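Local coordinates for protein endonuclease 2 (Arabidopsis thaliana, PDB 4CXP) that cuts RNA and single-stranded DNA, and to a lesser extent double-stranded DNA, into 5'-phosphorylated products with the help of three divalent metal ions, at residues His145-Lys150 and Ile162-Ala167; Ala151-Ile156 and Asp229-Glu234. One frame throughout, in Å; residues are numbered along the deposited sequence.

Contact 1. Residues His145-Lys150 and Ile162-Ala167; sequences HWYTRK and IETAEA. With SO4 (sulfate ion), chain J.
Trp146 points the pyrrole edge of its indole at Thr164, and the meeting is a single polar one: NE1 donates to OG1 of Thr164 over 2.9 Å. The bond is close to straight, 166° at the hydrogen, and the hydroxyl oxygen lies almost in the ring plane, so the N-H is used along its own direction. The indole reaches the helix because CG of Trp146 stands anti to the backbone N (chi1 -177°), which carries the ring away from its strand. OG1 of Thr164 is also hydrogen-bonded to the carbonyl oxygen of Asn160, one turn back in helix 153-169; the hydroxyl thus links the indole to the helix backbone. Beside it the Tyr147 ring makes a looser contact, its CE1 4.2 Å from CG2 of Thr164, while CD1 of Tyr147 sits 3.6 Å above the indole plane near the rim. The phenol end goes elsewhere, OH being hydrogen-bonded to Asp233. Both aromatics stem from a beta hairpin, strands 143-146 and 149-152 joined by a type II' turn from Trp146 to Arg149, closed by Trp146 N to Arg149 O at 2.8 Å and Arg149 N to Trp146 O at 3.1 Å. A leucine in place of Trp146 would probably leave OG1 of Thr164 without its indole donor and open a gap at the edge of the Tyr147 ring, where the indole face now lies. Farther along the hairpin a sulfate, probably from the crystallisation liquor, is held in two ways: NH1 of Arg149 reaches its O2 (2.8 Å) from the guanidinium edge, near the plane of that group, and the backbone N of Lys150 donates to its O4, also at 2.8 Å.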
ATOM      1  N   HIS A 145      -6.880  17.739  13.565  1.00 13.07           N
ATOM      2  CA  HIS A 145      -6.626  18.727  12.530  1.00 12.41           C
ATOM      3  C   HIS A 145      -5.284  18.407  11.902  1.00 11.66           C
ATOM      4  O   HIS A 145      -4.334  18.033  12.597  1.00 12.91           O
ATOM      5  CB  HIS A 145      -6.605  20.156  13.092  1.00 14.82           C
ATOM      6  CG  HIS A 145      -7.975  20.779  13.263  1.00 22.10           C
ATOM      7  ND1 HIS A 145      -8.865  20.371  14.228  1.00 26.93           N
ATOM      8  CD2 HIS A 145      -8.609  21.760  12.572  1.00 24.91           C
ATOM      9  CE1 HIS A 145      -9.977  21.083  14.150  1.00 26.33           C
ATOM     10  NE2 HIS A 145      -9.849  21.934  13.145  1.00 27.14           N
ATOM     11  N   TRP A 146      -5.215  18.538  10.578  1.00 10.38           N
ATOM     12  CA  TRP A 146      -3.963  18.537   9.827  1.00  9.77           C
ATOM     13  C   TRP A 146      -3.664  19.996   9.527  1.00  9.60           C
ATOM     14  O   TRP A 146      -4.377  20.639   8.754  1.00 10.49           O
ATOM     15  CB  TRP A 146      -4.096  17.728   8.532  1.00  9.37           C
ATOM     16  CG  TRP A 146      -2.807  17.658   7.779  1.00  9.42           C
ATOM     17  CD1 TRP A 146      -2.520  18.231   6.582  1.00  9.72           C
ATOM     18  CD2 TRP A 146      -1.624  16.974   8.192  1.00  9.30           C
ATOM     19  NE1 TRP A 146      -1.227  17.948   6.222  1.00 10.12           N
ATOM     20  CE2 TRP A 146      -0.660  17.175   7.195  1.00  9.15           C
ATOM     21  CE3 TRP A 146      -1.277  16.230   9.329  1.00  9.75           C
ATOM     22  CZ2 TRP A 146       0.615  16.656   7.290  1.00 10.17           C
ATOM     23  CZ3 TRP A 146      -0.008  15.705   9.412  1.00 10.37           C
ATOM     24  CH2 TRP A 146       0.922  15.924   8.404  1.00 10.55           C
ATOM     25  N   TYR A 147      -2.676  20.551  10.217  1.00 10.15           N
ATOM     26  CA  TYR A 147      -2.473  22.001  10.221  1.00 10.52           C
ATOM     27  C   TYR A 147      -3.806  22.653  10.586  1.00 11.45           C
ATOM     28  O   TYR A 147      -4.345  22.327  11.642  1.00 13.37           O
ATOM     29  CB  TYR A 147      -1.796  22.485   8.930  1.00 10.64           C
ATOM     30  CG  TYR A 147      -0.376  21.950   8.795  1.00 10.19           C
ATOM     31  CD1 TYR A 147      -0.126  20.703   8.244  1.00 10.38           C
ATOM     32  CD2 TYR A 147       0.706  22.678   9.238  1.00 10.70           C
ATOM     33  CE1 TYR A 147       1.166  20.201   8.148  1.00 10.28           C
ATOM     34  CE2 TYR A 147       1.994  22.193   9.139  1.00 10.35           C
ATOM     35  CZ  TYR A 147       2.225  20.949   8.582  1.00  9.88           C
ATOM     36  OH  TYR A 147       3.487  20.424   8.456  1.00 10.84           O
ATOM     37  N   THR A 148      -4.356  23.528   9.759  1.00 11.77           N
ATOM     38  CA  THR A 148      -5.552  24.269  10.155  1.00 13.37           C
ATOM     39  C   THR A 148      -6.873  23.586   9.794  1.00 14.49           C
ATOM     40  O   THR A 148      -7.923  24.124  10.126  1.00 17.86           O
ATOM     41  CB  THR A 148      -5.595  25.671   9.553  1.00 15.22           C
ATOM     42  OG1 THR A 148      -5.881  25.556   8.157  1.00 16.50           O
ATOM     43  CG2 THR A 148      -4.319  26.427   9.794  1.00 16.47           C
ATOM     44  N   ARG A 149      -6.840  22.425   9.154  1.00 13.26           N
ATOM     45  CA  ARG A 149      -8.053  21.821   8.614  1.00 13.82           C
ATOM     46  C   ARG A 149      -8.425  20.535   9.311  1.00 12.89           C
ATOM     47  O   ARG A 149      -7.566  19.754   9.705  1.00 14.05           O
ATOM     48  CB  ARG A 149      -7.876  21.535   7.133  1.00 14.69           C
ATOM     49  CG  ARG A 149      -7.599  22.764   6.299  1.00 16.15           C
ATOM     50  CD  ARG A 149      -8.771  23.729   6.325  1.00 18.48           C
ATOM     51  NE  ARG A 149      -8.480  24.881   5.509  0.70 16.88           N
ATOM     52  CZ  ARG A 149      -9.302  25.908   5.334  0.70 19.39           C
ATOM     53  NH1 ARG A 149     -10.501  25.926   5.908  0.70 21.41           N
ATOM     54  NH2 ARG A 149      -8.924  26.923   4.560  0.70 21.53           N
ATOM     55  N   LYS A 150      -9.715  20.270   9.435  1.00 14.38           N
ATOM     56  CA  LYS A 150     -10.185  19.003   9.983  1.00 14.71           C
ATOM     57  C   LYS A 150      -9.754  17.835   9.109  1.00 13.29           C
ATOM     58  O   LYS A 150      -9.823  17.904   7.892  1.00 15.06           O
ATOM     59  CB  LYS A 150     -11.714  19.000  10.099  1.00 16.81           C
ATOM     60  CG  LYS A 150     -12.267  19.973  11.129  1.00 20.58           C
ATOM     61  CD  LYS A 150     -13.788  19.940  11.197  1.00 24.82           C
ATOM     62  N   ILE A 162       1.539  12.866   2.402  1.00  7.51           N
ATOM     63  CA  ILE A 162       2.125  12.839   1.070  1.00  7.60           C
ATOM     64  C   ILE A 162       1.836  14.137   0.304  1.00  8.05           C
ATOM     65  O   ILE A 162       2.728  14.696  -0.328  1.00  8.67           O
ATOM     66  CB  ILE A 162       1.636  11.606   0.290  1.00  8.11           C
ATOM     67  CG1 ILE A 162       2.164  10.327   0.941  1.00  8.66           C
ATOM     68  CG2 ILE A 162       2.075  11.681  -1.169  1.00  9.06           C
ATOM     69  CD1 ILE A 162       1.480   9.074   0.437  1.00  9.86           C
ATOM     70  N   GLU A 163       0.596  14.603   0.363  1.00  8.27           N
ATOM     71  CA  GLU A 163       0.223  15.815  -0.359  1.00  9.41           C
ATOM     72  C   GLU A 163       0.991  17.025   0.144  1.00  8.47           C
ATOM     73  O   GLU A 163       1.398  17.883  -0.646  1.00  9.18           O
ATOM     74  CB  GLU A 163      -1.278  16.068  -0.229  1.00 12.08           C
ATOM     75  CG  GLU A 163      -2.171  15.158  -1.029  1.00 16.43           C
ATOM     76  CD  GLU A 163      -3.642  15.251  -0.588  1.00 24.37           C
ATOM     77  OE1 GLU A 163      -3.951  15.866   0.463  1.00 30.09           O
ATOM     78  OE2 GLU A 163      -4.497  14.664  -1.264  1.00 31.19           O
ATOM     79  N   THR A 164       1.151  17.137   1.453  1.00  8.78           N
ATOM     80  CA  THR A 164       1.865  18.264   2.025  1.00  9.06           C
ATOM     81  C   THR A 164       3.330  18.198   1.644  1.00  8.75           C
ATOM     82  O   THR A 164       3.948  19.217   1.326  1.00  9.54           O
ATOM     83  CB  THR A 164       1.644  18.309   3.540  1.00 10.13           C
ATOM     84  OG1 THR A 164       0.243  18.426   3.791  1.00 12.21           O
ATOM     85  CG2 THR A 164       2.375  19.460   4.164  1.00 11.19           C
ATOM     86  N   ALA A 165       3.913  17.000   1.657  1.00  8.02           N
ATOM     87  CA  ALA A 165       5.290  16.855   1.201  1.00  8.54           C
ATOM     88  C   ALA A 165       5.433  17.234  -0.279  1.00  8.04           C
ATOM     89  O   ALA A 165       6.360  17.957  -0.656  1.00  8.35           O
ATOM     90  CB  ALA A 165       5.794  15.452   1.439  1.00  8.93           C
ATOM     91  N   GLU A 166       4.511  16.760  -1.111  1.00  8.27           N
ATOM     92  CA  GLU A 166       4.586  17.051  -2.546  1.00  8.47           C
ATOM     93  C   GLU A 166       4.594  18.551  -2.793  1.00  8.22           C
ATOM     94  O   GLU A 166       5.346  19.034  -3.635  1.00  9.26           O
ATOM     95  CB  GLU A 166       3.433  16.374  -3.259  1.00  9.81           C
ATOM     96  CG  GLU A 166       3.353  16.604  -4.754  1.00 13.36           C
ATOM     97  CD  GLU A 166       2.081  16.016  -5.387  0.50 15.47           C
ATOM     98  OE1 GLU A 166       1.173  15.593  -4.638  0.50 20.64           O
ATOM     99  OE2 GLU A 166       1.954  16.011  -6.637  0.70 23.04           O
ATOM    100  N   ALA A 167       3.753  19.278  -2.068  1.00  8.38           N
ATOM    101  CA  ALA A 167       3.680  20.726  -2.211  1.00  9.39           C
ATOM    102  C   ALA A 167       4.902  21.417  -1.601  1.00  8.81           C
ATOM    103  O   ALA A 167       5.628  22.126  -2.291  1.00 11.70           O
ATOM    104  CB  ALA A 167       2.395  21.246  -1.573  1.00 11.10           C
TER
HETATM  105  S   SO4 J 962     -12.329  22.847   7.936  0.70 24.78           S
HETATM  106  O1  SO4 J 962     -13.671  22.772   8.525  0.70 29.22           O
HETATM  107  O2  SO4 J 962     -12.094  24.195   7.431  0.70 32.97           O
HETATM  108  O3  SO4 J 962     -12.196  21.886   6.828  0.70 30.80           O
HETATM  109  O4  SO4 J 962     -11.346  22.506   8.956  0.70 30.17           O

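Contact 2. Residues Ala151-Ile156 and Asp229-Glu234. With ZN (zinc ion), chain F.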
ATOM      1  N   ALA A 151      -9.316  16.760   9.752  1.00 12.69           N
ATOM      2  CA  ALA A 151      -8.983  15.529   9.063  1.00 12.23           C
ATOM      3  C   ALA A 151      -9.045  14.391  10.034  1.00 11.72           C
ATOM      4  O   ALA A 151      -8.794  14.569  11.212  1.00 15.68           O
ATOM      5  CB  ALA A 151      -7.589  15.588   8.458  1.00 14.81           C
ATOM      6  N   ASN A 152      -9.322  13.201   9.548  1.00 11.15           N
ATOM      7  CA  ASN A 152      -9.166  12.026  10.390  1.00 10.90           C
ATOM      8  C   ASN A 152      -7.782  11.412  10.188  1.00  9.43           C
ATOM      9  O   ASN A 152      -7.110  11.640   9.183  1.00  9.87           O
ATOM     10  CB  ASN A 152     -10.305  11.021  10.209  1.00 12.18           C
ATOM     11  CG  ASN A 152     -10.254  10.307   8.889  1.00 12.01           C
ATOM     12  OD1 ASN A 152      -9.352   9.533   8.628  1.00 12.09           O
ATOM     13  ND2 ASN A 152     -11.237  10.556   8.040  1.00 16.44           N
ATOM     14  N   LEU A 153      -7.352  10.634  11.174  1.00  9.33           N
ATOM     15  CA  LEU A 153      -5.990  10.136  11.182  1.00  9.24           C
ATOM     16  C   LEU A 153      -5.731   9.197   9.992  1.00  8.57           C
ATOM     17  O   LEU A 153      -4.643   9.186   9.423  1.00  8.66           O
ATOM     18  CB  LEU A 153      -5.684   9.445  12.505  1.00  9.29           C
ATOM     19  CG  LEU A 153      -4.227   9.042  12.695  1.00  9.85           C
ATOM     20  CD1 LEU A 153      -3.300  10.250  12.711  1.00 10.74           C
ATOM     21  CD2 LEU A 153      -4.082   8.212  13.960  1.00 10.26           C
ATOM     22  N   HIS A 154      -6.721   8.382   9.637  1.00  9.12           N
ATOM     23  CA  HIS A 154      -6.561   7.512   8.498  1.00  8.78           C
ATOM     24  C   HIS A 154      -6.245   8.302   7.220  1.00  8.40           C
ATOM     25  O   HIS A 154      -5.328   7.958   6.472  1.00  8.87           O
ATOM     26  CB  HIS A 154      -7.798   6.626   8.307  1.00  9.43           C
ATOM     27  CG  HIS A 154      -7.601   5.605   7.248  1.00  9.08           C
ATOM     28  ND1 HIS A 154      -7.274   4.302   7.523  1.00  9.17           N
ATOM     29  CD2 HIS A 154      -7.599   5.708   5.901  1.00  9.10           C
ATOM     30  CE1 HIS A 154      -7.100   3.648   6.388  1.00  9.29           C
ATOM     31  NE2 HIS A 154      -7.274   4.488   5.383  1.00  9.37           N
ATOM     32  N   HIS A 155      -7.016   9.358   6.998  1.00  8.95           N
ATOM     33  CA  HIS A 155      -6.839  10.190   5.832  1.00  9.40           C
ATOM     34  C   HIS A 155      -5.477  10.883   5.828  1.00  8.44           C
ATOM     35  O   HIS A 155      -4.876  11.088   4.771  1.00  8.88           O
ATOM     36  CB  HIS A 155      -7.983  11.215   5.752  1.00 11.12           C
ATOM     37  CG  HIS A 155      -8.048  11.938   4.440  1.00 12.85           C
ATOM     38  ND1 HIS A 155      -7.401  13.127   4.182  1.00 14.78           N
ATOM     39  CD2 HIS A 155      -8.690  11.615   3.298  1.00 18.88           C
ATOM     40  CE1 HIS A 155      -7.668  13.521   2.948  1.00 16.12           C
ATOM     41  NE2 HIS A 155      -8.446  12.619   2.389  1.00 20.50           N
ATOM     42  N   ILE A 156      -4.998  11.257   6.999  1.00  8.30           N
ATOM     43  CA  ILE A 156      -3.671  11.862   7.099  1.00  8.35           C
ATOM     44  C   ILE A 156      -2.625  10.906   6.536  1.00  7.73           C
ATOM     45  O   ILE A 156      -1.715  11.338   5.824  1.00  8.21           O
ATOM     46  CB  ILE A 156      -3.405  12.304   8.555  1.00  9.06           C
ATOM     47  CG1 ILE A 156      -4.230  13.575   8.841  1.00  9.56           C
ATOM     48  CG2 ILE A 156      -1.927  12.527   8.808  1.00  9.34           C
ATOM     49  CD1 ILE A 156      -4.319  13.935  10.301  1.00 10.73           C
ATOM     50  N   ASP A 229      -6.406  16.784  18.621  1.00 15.60           N
ATOM     51  CA  ASP A 229      -5.055  17.327  18.456  1.00 15.53           C
ATOM     52  C   ASP A 229      -4.902  18.035  17.115  1.00 14.70           C
ATOM     53  O   ASP A 229      -5.616  17.722  16.158  1.00 16.08           O
ATOM     54  CB  ASP A 229      -3.999  16.212  18.512  1.00 15.54           C
ATOM     55  CG  ASP A 229      -3.713  15.692  19.913  1.00 17.83           C
ATOM     56  OD1 ASP A 229      -4.176  16.297  20.904  1.00 20.28           O
ATOM     57  OD2 ASP A 229      -2.975  14.667  19.982  1.00 19.35           O
ATOM     58  N   THR A 230      -3.949  18.959  17.059  1.00 14.19           N
ATOM     59  CA  THR A 230      -3.468  19.517  15.797  1.00 13.46           C
ATOM     60  C   THR A 230      -2.140  18.847  15.479  1.00 12.60           C
ATOM     61  O   THR A 230      -1.165  18.964  16.225  1.00 14.11           O
ATOM     62  CB  THR A 230      -3.299  21.043  15.857  1.00 15.68           C
ATOM     63  OG1 THR A 230      -4.587  21.645  15.982  1.00 19.58           O
ATOM     64  CG2 THR A 230      -2.635  21.561  14.601  1.00 16.65           C
ATOM     65  N   LEU A 231      -2.127  18.154  14.354  1.00 11.04           N
ATOM     66  CA  LEU A 231      -0.917  17.547  13.828  0.70 10.34           C
ATOM     67  C   LEU A 231      -0.376  18.477  12.757  1.00 10.57           C
ATOM     68  O   LEU A 231      -1.089  18.852  11.818  1.00 11.72           O
ATOM     69  CB  LEU A 231      -1.201  16.165  13.257  0.70 10.20           C
ATOM     70  CG  LEU A 231      -1.798  15.187  14.272  0.70 12.16           C
ATOM     71  CD1 LEU A 231      -1.879  13.806  13.631  0.70 11.42           C
ATOM     72  CD2 LEU A 231      -1.081  15.150  15.617  0.70 13.68           C
ATOM     73  N   GLU A 232       0.878  18.875  12.919  1.00 10.26           N
ATOM     74  CA  GLU A 232       1.477  19.863  12.038  1.00 10.29           C
ATOM     75  C   GLU A 232       2.961  19.543  11.890  1.00  9.59           C
ATOM     76  O   GLU A 232       3.285  18.372  11.747  1.00  9.74           O
ATOM     77  CB  GLU A 232       1.120  21.273  12.475  1.00 11.39           C
ATOM     78  CG  GLU A 232       1.444  21.611  13.901  1.00 12.50           C
ATOM     79  CD  GLU A 232       0.968  23.001  14.277  0.70 12.43           C
ATOM     80  OE1 GLU A 232       1.050  23.902  13.408  0.70 13.82           O
ATOM     81  OE2 GLU A 232       0.515  23.188  15.437  0.70 14.70           O
ATOM     82  N   ASP A 233       3.876  20.516  11.874  1.00  9.96           N
ATOM     83  CA  ASP A 233       5.256  20.220  11.487  1.00 10.21           C
ATOM     84  C   ASP A 233       5.902  19.100  12.305  1.00  9.76           C
ATOM     85  O   ASP A 233       6.586  18.252  11.742  1.00 10.15           O
ATOM     86  CB  ASP A 233       6.149  21.464  11.551  1.00 10.97           C
ATOM     87  CG  ASP A 233       6.086  22.339  10.308  1.00 12.33           C
ATOM     88  OD1 ASP A 233       5.368  22.014   9.345  1.00 12.84           O
ATOM     89  OD2 ASP A 233       6.802  23.366  10.304  1.00 14.54           O
ATOM     90  N   GLU A 234       5.740  19.081  13.626  1.00 10.36           N
ATOM     91  CA  GLU A 234       6.439  18.078  14.419  1.00 11.07           C
ATOM     92  C   GLU A 234       6.040  16.670  13.964  1.00  9.65           C
ATOM     93  O   GLU A 234       6.896  15.798  13.768  1.00 10.58           O
ATOM     94  CB  GLU A 234       6.160  18.264  15.904  1.00 12.79           C
ATOM     95  CG  GLU A 234       6.875  17.290  16.804  1.00 18.15           C
ATOM     96  CD  GLU A 234       6.513  17.518  18.257  0.50 22.22           C
ATOM     97  OE1 GLU A 234       5.457  17.014  18.693  0.50 27.54           O
ATOM     98  OE2 GLU A 234       7.273  18.211  18.952  0.50 29.28           O
TER
HETATM   99 ZN    ZN F 932      -7.079   4.157   3.255  1.00  9.68          ZN
HETATM  100  O   HOH W   1      -9.150   3.892   3.193  1.00 14.05           O
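Leu153 holds CG anti to its backbone N (chi1 -172°), whereas Leu231, in the conformer described, one of two modelled, holds CG anti to its carbonyl carbon (chi1 -59°), and these two settings bring their CD1 methyls together. The contact is a small hydrophobic one within the S1/P1 nuclease fold, where strand 149-152 runs straight into the N-capped helix 153-169, whose first turn packs against the short strand 230-231 at the far edge of the same three-stranded mixed sheet. In that conformer CD1 of Leu231 is the shared contact point: it lies 3.9 Å from CD1 of Leu153, the two side chains crossing at about a right angle, and 4.1 Å from CD1 of Ile156, whose side chain arrives at a slant. No hydrogen bond joins the segments, and all three residues are buried. Trp146 and Val144, on the strand between, also touch Ile156, while Leu129 lies against Leu153.

The helix start is fixed by Asn152 at the N-cap position. Its OD1 accepts from the backbone N of His155 at 2.9 Å with 162° at the hydrogen; the donor stands above the carbonyl plane. The same turn serves the metal centre. Between the two apolar residues in sequence, His154 extends its imidazole in another direction, and ND1 of that ring is hydrogen-bonded to the carbonyl oxygen of Gly138, which would fix the ring's rotation and leaves NE2 for the metal. His130 and Asp158 complete the protein ligands of this zinc. At the zinc ion itself, NE2 of His154 binds at 2.2 Å and a water oxygen at 2.1 Å.

In the fold
The centres of the two contacts are 8 Å apart, and their segments alternate along the chain: 145-150, 151-156, 162-167, then 229-234. Both draw on strand 149-152 and helix 153-169, and both reach the mixed sheet in which strand 143-146 lies between 149-152 and 230-231. They meet directly at Tyr147, whose N lies 2.8 Å from O of Leu231 in a backbone hydrogen bond. Contact 1 ties the hairpin end to a later turn of the helix, and contact 2 ties the helix start to the last strand. The hairpin, the zinc-bearing helix and strand 230-231 are thereby joined within the S1/P1 nuclease fold.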